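Local coordinates for protein putative glucoamylase (Bacteroides uniformis, PDB 4GL3) that is a putative glucoamylase, probably a glycoside hydrolase of the six-hairpin superfamily that acts on glucose-containing saccharides, at residues 59-64 with 128-133; 63-68 with 135-140; 199-204 with 413-418; 257-262 with 399-404. All coordinates share one frame; numbering follows the deposited sequence. Where two conformers were deposited one is given.

Interaction 1. Residues 59-64 with 128-133; sequences FGVMAI and AFMFEG
With CG anti to its carbonyl carbon (chi1 -65°), selenomethionine Met62 sends its chain toward Gly133; the extended chi2 carries SE alongside that residue, and a bend at chi3 turns CE back to Gly133 N. Val61 holds CG1 anti to the backbone N, which turns this methyl to the same glycine. The short segments, parts of helices 54-69 and 124-140, run almost parallel, their axes 16° apart and 8.1 Å from each other. This agrees with the (alpha/alpha)6 toroid of six-hairpin glycosidases, where helices of one layer share a direction. Such close approach centres on Gly133: Met62 CG lies 3.6 Å from Gly133 CA, and no side chain on the glycine intervenes. A turn earlier along both helices, Phe59 and Phe129 lie side by side and point the same way, their rings obliquely inclined at 41° with centroids 5.9 Å apart; Tyr254 meets both rings. Glu132 extends beyond its CG, which touches Met62 CE at 4.1 Å, while its carboxylate reaches onward to a hydrogen bond from Gly258 N. The interface has no hydrogen bond, and on its other flank Val61 CG2 approaches the selenium of Met130 at 4.3 Å, whereas Val61 CG1 sits 3.5 Å from Gly133 O.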
loop_
_atom_site.group_PDB
_atom_site.type_symbol
_atom_site.label_atom_id
_atom_site.label_comp_id
_atom_site.label_asym_id
_atom_site.label_seq_id
_atom_site.Cartn_x
_atom_site.Cartn_y
_atom_site.Cartn_z
ATOM N N PHE A 59 -2.836 2.885 -5.190
ATOM C CA PHE A 59 -1.671 2.104 -5.671
ATOM C C PHE A 59 -1.636 2.117 -7.203
ATOM O O PHE A 59 -0.563 2.188 -7.817
ATOM C CB PHE A 59 -1.713 0.664 -5.158
ATOM C CG PHE A 59 -1.722 0.536 -3.654
ATOM C CD1 PHE A 59 -1.315 1.579 -2.817
ATOM C CD2 PHE A 59 -2.117 -0.668 -3.067
ATOM C CE1 PHE A 59 -1.327 1.423 -1.441
ATOM C CE2 PHE A 59 -2.108 -0.826 -1.702
ATOM C CZ PHE A 59 -1.712 0.221 -0.886
ATOM N N GLY A 60 -2.811 2.045 -7.792
ATOM C CA GLY A 60 -3.001 2.088 -9.239
ATOM C C GLY A 60 -2.441 3.377 -9.846
ATOM O O GLY A 60 -1.792 3.342 -10.878
ATOM N N VAL A 61 -2.705 4.506 -9.197
ATOM C CA VAL A 61 -2.144 5.792 -9.591
ATOM C C VAL A 61 -0.610 5.711 -9.660
ATOM O O VAL A 61 0.006 6.146 -10.618
ATOM C CB VAL A 61 -2.640 6.895 -8.642
ATOM C CG1 VAL A 61 -1.767 8.164 -8.706
ATOM C CG2 VAL A 61 -4.111 7.195 -8.956
HETATM N N MSE A 62 0.004 5.129 -8.651
HETATM C CA MSE A 62 1.448 4.942 -8.661
HETATM C C MSE A 62 1.887 3.960 -9.758
HETATM O O MSE A 62 2.913 4.183 -10.402
HETATM C CB MSE A 62 1.958 4.515 -7.292
HETATM C CG MSE A 62 1.754 5.616 -6.245
HETATM SE SE MSE A 62 2.309 5.266 -4.418
HETATM C CE MSE A 62 0.654 4.625 -3.588
ATOM N N ALA A 63 1.101 2.903 -9.976
ATOM C CA ALA A 63 1.350 1.951 -11.057
ATOM C C ALA A 63 1.318 2.626 -12.426
ATOM O O ALA A 63 2.127 2.299 -13.312
ATOM C CB ALA A 63 0.361 0.785 -11.001
ATOM N N ILE A 64 0.421 3.588 -12.621
ATOM C CA ILE A 64 0.396 4.311 -13.883
ATOM C C ILE A 64 1.736 5.064 -14.130
ATOM O O ILE A 64 2.292 5.021 -15.244
ATOM C CB ILE A 64 -0.791 5.261 -13.993
ATOM C CG1 ILE A 64 -2.070 4.430 -14.137
ATOM C CG2 ILE A 64 -0.637 6.214 -15.183
ATOM C CD1 ILE A 64 -3.323 5.190 -13.764
ATOM N N ALA A 128 -5.846 8.047 2.683
ATOM C CA ALA A 128 -4.424 8.389 2.838
ATOM C C ALA A 128 -3.583 7.655 1.764
ATOM O O ALA A 128 -2.660 8.233 1.215
ATOM C CB ALA A 128 -3.916 8.057 4.250
ATOM N N PHE A 129 -3.909 6.401 1.473
ATOM C CA PHE A 129 -3.201 5.666 0.444
ATOM C C PHE A 129 -3.480 6.274 -0.934
ATOM O O PHE A 129 -2.561 6.385 -1.798
ATOM C CB PHE A 129 -3.548 4.187 0.484
ATOM C CG PHE A 129 -3.177 3.497 1.768
ATOM C CD1 PHE A 129 -2.030 3.860 2.502
ATOM C CD2 PHE A 129 -3.945 2.445 2.219
ATOM C CE1 PHE A 129 -1.680 3.170 3.684
ATOM C CE2 PHE A 129 -3.623 1.774 3.406
ATOM C CZ PHE A 129 -2.515 2.160 4.140
HETATM N N MSE A 130 -4.704 6.765 -1.132
HETATM C CA MSE A 130 -5.007 7.510 -2.372
HETATM C C MSE A 130 -4.143 8.787 -2.439
HETATM O O MSE A 130 -3.557 9.073 -3.485
HETATM C CB MSE A 130 -6.511 7.807 -2.549
HETATM C CG MSE A 130 -6.787 8.770 -3.714
HETATM SE SE MSE A 130 -6.334 7.994 -5.422
HETATM C CE MSE A 130 -7.737 6.724 -5.503
ATOM N N PHE A 131 -4.066 9.561 -1.349
ATOM C CA PHE A 131 -3.262 10.799 -1.351
ATOM C C PHE A 131 -1.770 10.501 -1.497
ATOM O O PHE A 131 -1.039 11.269 -2.073
ATOM C CB PHE A 131 -3.568 11.677 -0.126
ATOM C CG PHE A 131 -4.834 12.503 -0.290
ATOM C CD1 PHE A 131 -4.905 13.463 -1.246
ATOM C CD2 PHE A 131 -5.969 12.221 0.440
ATOM C CE1 PHE A 131 -6.068 14.186 -1.490
ATOM C CE2 PHE A 131 -7.133 12.954 0.252
ATOM C CZ PHE A 131 -7.179 13.933 -0.730
ATOM N N GLU A 132 -1.318 9.379 -0.961
ATOM C CA GLU A 132 0.086 8.956 -1.169
ATOM C C GLU A 132 0.392 8.891 -2.677
ATOM O O GLU A 132 1.307 9.538 -3.195
ATOM C CB GLU A 132 0.340 7.623 -0.430
ATOM C CG GLU A 132 1.782 7.114 -0.474
ATOM C CD GLU A 132 1.941 5.784 0.248
ATOM O OE1 GLU A 132 0.939 5.173 0.713
ATOM O OE2 GLU A 132 3.083 5.325 0.370
ATOM N N GLY A 133 -0.456 8.205 -3.418
ATOM C CA GLY A 133 -0.361 8.237 -4.856
ATOM C C GLY A 133 -0.585 9.580 -5.545
ATOM O O GLY A 133 0.164 9.934 -6.438
#

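Interaction 2. Residues 63-68 with 135-140; sequences AIIVGI and LAAHQY
One face of the Tyr140 ring carries the CG2 methyl of Ile65, a CH-pi contact with CG2 3.7 Å from the ring centroid and only 10° off the ring normal. Ile68 reaches the far end of the same ring from an oblique direction: its CD1 stands 3.8 Å from Tyr140 CE2, and its CG2 presses to 3.2 Å from Tyr140 OH, a tight fit for a methyl and a hydroxyl. That oxygen also forms a hydrogen bond with Glu69 OE2, which ties the ring's outer end to helix 54-69. The ring can span the gap because CG stands anti to the backbone N of Tyr140 (chi1 -180°), while Ile65 slides past it in the opposite sense. The gap is wide: in this part of the pair of neighbouring helices 54-69 and 124-140 of the probable (alpha/alpha)6 toroid, the axes stand 10.6 Å apart and diverge by 34°. Ile65 bridges it with its other branch too, its CD1 lying 3.8 Å from Ala137 CA and meeting the small methyl of Ala136 at CB. Leu399 of helix 395-401 touches both Ile65 and Tyr140. On the side of helix 124-140 turned from this contact, His138 ND1 donates in its ring plane to Gln139 OE1 at 2.9 Å.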
loop_
_atom_site.group_PDB
_atom_site.type_symbol
_atom_site.label_atom_id
_atom_site.label_comp_id
_atom_site.label_asym_id
_atom_site.label_seq_id
_atom_site.Cartn_x
_atom_site.Cartn_y
_atom_site.Cartn_z
ATOM N N ALA A 63 1.101 2.903 -9.976
ATOM C CA ALA A 63 1.350 1.951 -11.057
ATOM C C ALA A 63 1.318 2.626 -12.426
ATOM O O ALA A 63 2.127 2.299 -13.312
ATOM C CB ALA A 63 0.361 0.785 -11.001
ATOM N N ILE A 64 0.421 3.588 -12.621
ATOM C CA ILE A 64 0.396 4.311 -13.883
ATOM C C ILE A 64 1.736 5.064 -14.130
ATOM O O ILE A 64 2.292 5.021 -15.244
ATOM C CB ILE A 64 -0.791 5.261 -13.993
ATOM C CG1 ILE A 64 -2.070 4.430 -14.137
ATOM C CG2 ILE A 64 -0.637 6.214 -15.183
ATOM C CD1 ILE A 64 -3.323 5.190 -13.764
ATOM N N ILE A 65 2.255 5.728 -13.107
ATOM C CA ILE A 65 3.529 6.446 -13.227
ATOM C C ILE A 65 4.674 5.468 -13.571
ATOM O O ILE A 65 5.473 5.743 -14.488
ATOM C CB ILE A 65 3.877 7.252 -11.956
ATOM C CG1 ILE A 65 2.737 8.258 -11.622
ATOM C CG2 ILE A 65 5.216 7.984 -12.148
ATOM C CD1 ILE A 65 2.785 8.755 -10.169
ATOM N N VAL A 66 4.705 4.312 -12.895
ATOM C CA VAL A 66 5.682 3.245 -13.188
ATOM C C VAL A 66 5.566 2.811 -14.653
ATOM O O VAL A 66 6.550 2.739 -15.392
ATOM C CB VAL A 66 5.513 2.039 -12.230
ATOM C CG1 VAL A 66 6.408 0.852 -12.623
ATOM C CG2 VAL A 66 5.799 2.454 -10.773
ATOM N N GLY A 67 4.334 2.600 -15.087
ATOM C CA GLY A 67 4.053 2.172 -16.472
ATOM C C GLY A 67 4.489 3.148 -17.552
ATOM O O GLY A 67 4.959 2.721 -18.615
ATOM N N ILE A 68 4.349 4.448 -17.290
ATOM C CA ILE A 68 4.842 5.448 -18.227
ATOM C C ILE A 68 6.366 5.348 -18.332
ATOM O O ILE A 68 6.910 5.293 -19.427
ATOM C CB ILE A 68 4.491 6.899 -17.831
ATOM C CG1 ILE A 68 2.973 7.138 -17.876
ATOM C CG2 ILE A 68 5.200 7.864 -18.768
ATOM C CD1 ILE A 68 2.517 8.403 -17.150
ATOM N N LEU A 135 -0.144 12.581 -4.416
ATOM C CA LEU A 135 0.923 13.579 -4.216
ATOM C C LEU A 135 2.173 13.246 -5.080
ATOM O O LEU A 135 2.808 14.157 -5.601
ATOM C CB LEU A 135 1.249 13.804 -2.737
ATOM C CG LEU A 135 0.156 14.454 -1.880
ATOM C CD1 LEU A 135 0.733 14.710 -0.490
ATOM C CD2 LEU A 135 -0.361 15.757 -2.465
ATOM N N ALA A 136 2.479 11.954 -5.242
ATOM C CA ALA A 136 3.480 11.487 -6.200
ATOM C C ALA A 136 3.095 11.946 -7.601
ATOM O O ALA A 136 3.920 12.514 -8.317
ATOM C CB ALA A 136 3.650 9.959 -6.146
ATOM N N ALA A 137 1.844 11.745 -7.999
ATOM C CA ALA A 137 1.404 12.168 -9.352
ATOM C C ALA A 137 1.525 13.682 -9.545
ATOM O O ALA A 137 1.970 14.141 -10.589
ATOM C CB ALA A 137 -0.020 11.680 -9.641
ATOM N N HIS A 138 1.160 14.464 -8.526
ATOM C CA HIS A 138 1.357 15.926 -8.549
ATOM C C HIS A 138 2.817 16.319 -8.863
ATOM O O HIS A 138 3.068 17.253 -9.580
ATOM C CB HIS A 138 0.918 16.570 -7.201
ATOM C CG HIS A 138 0.949 18.064 -7.206
ATOM N ND1 HIS A 138 2.095 18.784 -6.926
ATOM C CD2 HIS A 138 -0.022 18.981 -7.452
ATOM C CE1 HIS A 138 1.839 20.081 -7.040
ATOM N NE2 HIS A 138 0.563 20.233 -7.358
ATOM N N GLN A 139 3.758 15.580 -8.317
ATOM C CA GLN A 139 5.170 15.853 -8.507
ATOM C C GLN A 139 5.717 15.276 -9.792
ATOM O O GLN A 139 6.822 15.648 -10.196
ATOM C CB GLN A 139 5.981 15.321 -7.306
ATOM C CG GLN A 139 5.562 15.983 -5.997
ATOM C CD GLN A 139 5.782 17.490 -5.996
ATOM O OE1 GLN A 139 4.834 18.277 -6.160
ATOM N NE2 GLN A 139 7.045 17.903 -5.869
ATOM N N TYR A 140 4.971 14.387 -10.452
ATOM C CA TYR A 140 5.444 13.776 -11.722
ATOM C C TYR A 140 4.925 14.501 -12.967
ATOM O O TYR A 140 5.677 14.745 -13.909
ATOM C CB TYR A 140 4.962 12.323 -11.809
ATOM C CG TYR A 140 5.407 11.607 -13.079
ATOM C CD1 TYR A 140 6.731 11.179 -13.240
ATOM C CD2 TYR A 140 4.510 11.350 -14.107
ATOM C CE1 TYR A 140 7.139 10.510 -14.385
ATOM C CE2 TYR A 140 4.913 10.698 -15.260
ATOM C CZ TYR A 140 6.226 10.275 -15.381
ATOM O OH TYR A 140 6.604 9.660 -16.505
#

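Interaction 3. Residues 199-204 with 413-418; sequences VYILGA and LGFTSP
Ile201 and Phe415 meet at about a right angle, the CD1 methyl of the isoleucine ending 3.7 Å from Phe415 CE1 and approaching the ring obliquely. The same methyl touches Leu413 CD1, also at 3.7 Å, so one branch end is shared by a leucine and an aromatic ring whose side chains come from the same loop. Against Leu413 the isoleucine runs at a slant. Its reach follows from the torsions: CG1 is anti to the carbonyl carbon (chi1 -55°), and a second turn at chi2 (-44°) directs CD1 out toward the loop, although the side chain does not leave the helix pointing straight at it. Leu413 has a further neighbour one turn along helix 197-205, where Ala204 CB nestles between its two methyls, 3.7 Å from Leu413 CG. Leu413 CD1 also lies 4.0 Å from Tyr200 O.

The loop after helix 404-412 thus packs on helix 197-205 of the probable (alpha/alpha)6 toroid. Gly414 takes a positive phi (89°) in a Schellman motif, and the chain then leaves in extended form with Phe415 turned back toward helix 197-205. Tyr216 of helix 213-220 touches both Leu413 and Phe415, while the Tyr200 hydroxyl is occupied by Ile190 O and Met174 N. Ala204 O is bonded by Arg412. No hydrogen bond joins the two segments; the small buried interface is almost wholly aliphatic and aromatic carbon, its one oxygen, Tyr200 O, being already bonded to Ala204 N, so its cohesion should come from apolar packing and shape fit, with polar ties supplied just beside it.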
loop_
_atom_site.group_PDB
_atom_site.type_symbol
_atom_site.label_atom_id
_atom_site.label_comp_id
_atom_site.label_asym_id
_atom_site.label_seq_id
_atom_site.Cartn_x
_atom_site.Cartn_y
_atom_site.Cartn_z
ATOM N N VAL A 199 -0.994 7.943 7.443
ATOM C CA VAL A 199 -2.094 8.771 7.856
ATOM C C VAL A 199 -1.637 9.920 8.766
ATOM O O VAL A 199 -2.096 11.058 8.615
ATOM C CB VAL A 199 -3.213 7.938 8.565
ATOM C CG1 VAL A 199 -4.407 8.846 8.898
ATOM C CG2 VAL A 199 -3.629 6.763 7.672
ATOM N N TYR A 200 -0.745 9.621 9.712
ATOM C CA TYR A 200 -0.222 10.644 10.625
ATOM C C TYR A 200 0.736 11.588 9.923
ATOM O O TYR A 200 0.700 12.795 10.188
ATOM C CB TYR A 200 0.464 10.019 11.840
ATOM C CG TYR A 200 -0.539 9.477 12.837
ATOM C CD1 TYR A 200 -1.105 8.194 12.684
ATOM C CD2 TYR A 200 -0.984 10.259 13.904
ATOM C CE1 TYR A 200 -2.073 7.718 13.577
ATOM C CE2 TYR A 200 -1.950 9.781 14.796
ATOM C CZ TYR A 200 -2.498 8.526 14.639
ATOM O OH TYR A 200 -3.454 8.064 15.564
ATOM N N ILE A 201 1.570 11.056 9.018
ATOM C CA ILE A 201 2.488 11.910 8.247
ATOM C C ILE A 201 1.702 12.904 7.372
ATOM O O ILE A 201 2.014 14.075 7.375
ATOM C CB ILE A 201 3.452 11.097 7.327
ATOM C CG1 ILE A 201 4.261 10.027 8.077
ATOM C CG2 ILE A 201 4.351 12.008 6.503
ATOM C CD1 ILE A 201 4.835 10.460 9.345
ATOM N N LEU A 202 0.673 12.437 6.646
ATOM C CA LEU A 202 -0.139 13.348 5.827
ATOM C C LEU A 202 -0.909 14.332 6.720
ATOM O O LEU A 202 -0.990 15.541 6.423
ATOM C CB LEU A 202 -1.096 12.585 4.914
ATOM C CG LEU A 202 -0.442 11.726 3.792
ATOM C CD1 LEU A 202 -1.452 10.899 3.003
ATOM C CD2 LEU A 202 0.363 12.620 2.876
ATOM N N GLY A 203 -1.469 13.838 7.811
ATOM C CA GLY A 203 -2.141 14.738 8.788
ATOM C C GLY A 203 -1.218 15.863 9.243
ATOM O O GLY A 203 -1.639 17.004 9.384
ATOM N N ALA A 204 0.049 15.551 9.488
ATOM C CA ALA A 204 1.023 16.541 9.968
ATOM C C ALA A 204 1.430 17.484 8.843
ATOM O O ALA A 204 1.859 18.616 9.126
ATOM C CB ALA A 204 2.282 15.863 10.538
ATOM N N LEU A 413 7.118 16.408 12.780
ATOM C CA LEU A 413 7.074 15.226 13.591
ATOM C C LEU A 413 8.452 14.788 14.089
ATOM O O LEU A 413 8.537 13.812 14.786
ATOM C CB LEU A 413 6.367 14.085 12.869
ATOM C CG LEU A 413 4.895 14.308 12.565
ATOM C CD1 LEU A 413 4.304 13.081 11.892
ATOM C CD2 LEU A 413 4.139 14.738 13.821
ATOM N N GLY A 414 9.512 15.534 13.770
ATOM C CA GLY A 414 10.821 15.258 14.298
ATOM C C GLY A 414 11.636 14.298 13.458
ATOM O O GLY A 414 12.635 13.788 13.922
ATOM N N PHE A 415 11.265 14.053 12.218
ATOM C CA PHE A 415 12.042 13.085 11.408
ATOM C C PHE A 415 13.324 13.696 10.875
ATOM O O PHE A 415 13.373 14.895 10.655
ATOM C CB PHE A 415 11.283 12.614 10.194
ATOM C CG PHE A 415 10.236 11.601 10.481
ATOM C CD1 PHE A 415 8.997 11.989 10.969
ATOM C CD2 PHE A 415 10.487 10.269 10.285
ATOM C CE1 PHE A 415 8.008 11.045 11.203
ATOM C CE2 PHE A 415 9.532 9.328 10.540
ATOM C CZ PHE A 415 8.273 9.720 10.992
ATOM N N THR A 416 14.353 12.858 10.688
ATOM C CA THR A 416 15.513 13.177 9.841
ATOM C C THR A 416 15.484 12.184 8.648
ATOM O O THR A 416 14.911 11.067 8.727
ATOM C CB THR A 416 16.844 13.046 10.593
ATOM O OG1 THR A 416 16.894 11.732 11.142
ATOM C CG2 THR A 416 16.993 14.098 11.743
ATOM N N SER A 417 16.047 12.616 7.522
ATOM C CA SER A 417 16.044 11.816 6.272
ATOM C C SER A 417 17.083 12.446 5.328
ATOM O O SER A 417 17.323 13.655 5.395
ATOM C CB SER A 417 14.644 11.846 5.626
ATOM O OG SER A 417 14.633 11.298 4.307
ATOM N N PRO A 418 17.687 11.650 4.446
ATOM C CA PRO A 418 18.550 12.284 3.444
ATOM C C PRO A 418 17.804 13.254 2.523
ATOM O O PRO A 418 18.436 14.094 1.910
ATOM C CB PRO A 418 19.110 11.114 2.633
ATOM C CG PRO A 418 18.294 9.923 2.981
ATOM C CD PRO A 418 17.635 10.184 4.312
#

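Interaction 4. Residues 257-262 with 399-404; sequences MGLDPR and LFMSHP
Phe400 lies against the backbone of Gly258 where the loop before helix 271-288 packs on helix 395-401, in the probable (alpha/alpha)6 toroid; the direct contact is van der Waals packing. With CG anti to its backbone N (chi1 -179°), the phenylalanine brings CD2 to 3.3 Å from Gly258 C, the ring meeting the peptide obliquely; Leu259 N follows at 3.5 Å from the same CD2. Selenomethionine Met401 folds back through bends at chi2 and chi3, and SE rests 3.8 Å from Leu259 CD1 and 3.7 Å from Asp260 N.

No hydrogen bond crosses between the segments; several lie within each. Arg262 grips the Asp260 carboxylate side-on: NE gives OD1 a nearly straight bond (3.0 Å, 171°) in the guanidinium plane, and NH2 forms a salt bridge to OD2 at 2.8 Å. OD1 also takes Arg262 N from above the carboxylate plane, an Asx turn, and OD2 has a further partner in Tyr419 OH. This network probably stiffens the loop beside Met401. Ser402 OG donates to Leu399 O, and His403 caps helix 404-412 by accepting from Asp405 N.

Helix 197-205 backs both sides through Ile198, which touches Leu259 and Phe400, while Leu399 rests on Ala136 of helix 124-140.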
loop_
_atom_site.group_PDB
_atom_site.type_symbol
_atom_site.label_atom_id
_atom_site.label_comp_id
_atom_site.label_asym_id
_atom_site.label_seq_id
_atom_site.Cartn_x
_atom_site.Cartn_y
_atom_site.Cartn_z
HETATM N N MSE A 257 5.383 3.160 0.054
HETATM C CA MSE A 257 5.325 3.211 -1.396
HETATM C C MSE A 257 5.855 4.575 -1.864
HETATM O O MSE A 257 6.680 4.678 -2.772
HETATM C CB MSE A 257 3.866 3.022 -1.815
HETATM C CG MSE A 257 3.743 2.122 -2.931
HETATM SE SE MSE A 257 3.242 0.305 -2.499
HETATM C CE MSE A 257 1.940 0.369 -3.992
ATOM N N GLY A 258 5.386 5.636 -1.196
ATOM C CA GLY A 258 5.921 7.005 -1.430
ATOM C C GLY A 258 6.927 7.465 -0.370
ATOM O O GLY A 258 7.954 8.087 -0.670
ATOM N N LEU A 259 6.618 7.173 0.881
ATOM C CA LEU A 259 7.501 7.471 1.998
ATOM C C LEU A 259 8.703 6.498 1.938
ATOM O O LEU A 259 8.556 5.276 2.108
ATOM C CB LEU A 259 6.705 7.334 3.296
ATOM C CG LEU A 259 7.293 7.727 4.617
ATOM C CD1 LEU A 259 7.591 9.214 4.623
ATOM C CD2 LEU A 259 6.292 7.401 5.738
ATOM N N ASP A 260 9.874 7.045 1.638
ATOM C CA ASP A 260 11.099 6.281 1.556
ATOM C C ASP A 260 11.653 6.036 2.970
ATOM O O ASP A 260 12.115 6.969 3.628
ATOM C CB ASP A 260 12.126 7.067 0.699
ATOM C CG ASP A 260 13.371 6.262 0.322
ATOM O OD1 ASP A 260 13.640 5.185 0.891
ATOM O OD2 ASP A 260 14.109 6.752 -0.568
ATOM N N PRO A 261 11.685 4.767 3.417
ATOM C CA PRO A 261 12.238 4.461 4.747
ATOM C C PRO A 261 13.743 4.451 4.855
ATOM O O PRO A 261 14.253 4.400 5.996
ATOM C CB PRO A 261 11.698 3.060 5.039
ATOM C CG PRO A 261 11.614 2.433 3.704
ATOM C CD PRO A 261 11.298 3.542 2.703
ATOM N N ARG A 262 14.463 4.541 3.727
ATOM C CA ARG A 262 15.917 4.524 3.764
ATOM C C ARG A 262 16.478 5.832 4.369
ATOM O O ARG A 262 16.202 6.932 3.882
ATOM C CB ARG A 262 16.473 4.279 2.353
ATOM C CG ARG A 262 16.006 2.940 1.755
ATOM C CD ARG A 262 16.454 2.770 0.308
ATOM N NE ARG A 262 15.930 3.900 -0.460
ATOM C CZ ARG A 262 16.421 4.330 -1.617
ATOM N NH1 ARG A 262 17.431 3.714 -2.203
ATOM N NH2 ARG A 262 15.877 5.370 -2.217
ATOM N N LEU A 399 9.524 10.982 -6.065
ATOM C CA LEU A 399 8.420 11.892 -6.356
ATOM C C LEU A 399 7.739 12.349 -5.051
ATOM O O LEU A 399 7.588 13.556 -4.795
ATOM C CB LEU A 399 7.415 11.209 -7.310
ATOM C CG LEU A 399 7.948 10.980 -8.719
ATOM C CD1 LEU A 399 7.100 9.946 -9.421
ATOM C CD2 LEU A 399 8.066 12.292 -9.508
ATOM N N PHE A 400 7.315 11.380 -4.238
ATOM C CA PHE A 400 6.560 11.668 -3.026
ATOM C C PHE A 400 7.399 12.503 -2.047
ATOM O O PHE A 400 6.912 13.488 -1.512
ATOM C CB PHE A 400 6.073 10.381 -2.374
ATOM C CG PHE A 400 5.256 10.596 -1.131
ATOM C CD1 PHE A 400 3.882 10.834 -1.224
ATOM C CD2 PHE A 400 5.833 10.514 0.132
ATOM C CE1 PHE A 400 3.124 11.029 -0.094
ATOM C CE2 PHE A 400 5.054 10.699 1.272
ATOM C CZ PHE A 400 3.713 10.975 1.154
HETATM N N MSE A 401 8.658 12.107 -1.823
HETATM C CA MSE A 401 9.498 12.776 -0.840
HETATM C C MSE A 401 9.866 14.199 -1.306
HETATM O O MSE A 401 10.294 15.029 -0.485
HETATM C CB MSE A 401 10.770 11.976 -0.572
HETATM C CG MSE A 401 10.539 10.620 0.049
HETATM SE SE MSE A 401 9.725 10.707 1.814
HETATM C CE MSE A 401 11.279 11.006 2.900
ATOM N N SER A 402 9.698 14.489 -2.605
ATOM C CA SER A 402 9.926 15.831 -3.114
ATOM C C SER A 402 8.796 16.801 -2.796
ATOM O O SER A 402 8.955 17.985 -3.027
ATOM C CB SER A 402 10.159 15.849 -4.651
ATOM O OG SER A 402 8.896 15.735 -5.336
ATOM N N HIS A 403 7.637 16.335 -2.357
ATOM C CA HIS A 403 6.518 17.250 -2.152
ATOM C C HIS A 403 6.769 18.173 -0.932
ATOM O O HIS A 403 7.020 17.692 0.158
ATOM C CB HIS A 403 5.222 16.477 -1.947
ATOM C CG HIS A 403 3.998 17.328 -2.100
ATOM N ND1 HIS A 403 3.594 18.238 -1.141
ATOM C CD2 HIS A 403 3.095 17.414 -3.106
ATOM C CE1 HIS A 403 2.491 18.842 -1.552
ATOM N NE2 HIS A 403 2.167 18.360 -2.741
ATOM N N PRO A 404 6.707 19.488 -1.120
ATOM C CA PRO A 404 7.068 20.373 -0.025
ATOM C C PRO A 404 6.193 20.279 1.239
ATOM O O PRO A 404 6.673 20.605 2.320
ATOM C CB PRO A 404 6.949 21.771 -0.640
ATOM C CG PRO A 404 5.984 21.613 -1.759
ATOM C CD PRO A 404 6.343 20.252 -2.326
#

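Overall arrangement
Interactions 1 and 2 are successive parts of one pairing, helix 54-69 with helix 124-140, and their centres are 8 Å apart. Interaction 4 lies about 12 Å from the centre of each and is linked to both by polar bonds: Glu132 OE2 to Gly258 N at 2.8 Å, and Gln139 NE2 to Ser402 OG at 2.9 Å. Interaction 3 closes a long loop of chain within which interaction 4 is nested; the two, with centres 10 Å apart, meet where Ile201 CG1 packs on Leu259 CD2 at 4.1 Å. A bound Tris molecule, probably from crystallisation, sits about 4 Å from the Phe129 side chain and may mark a pocket bordering interaction 1.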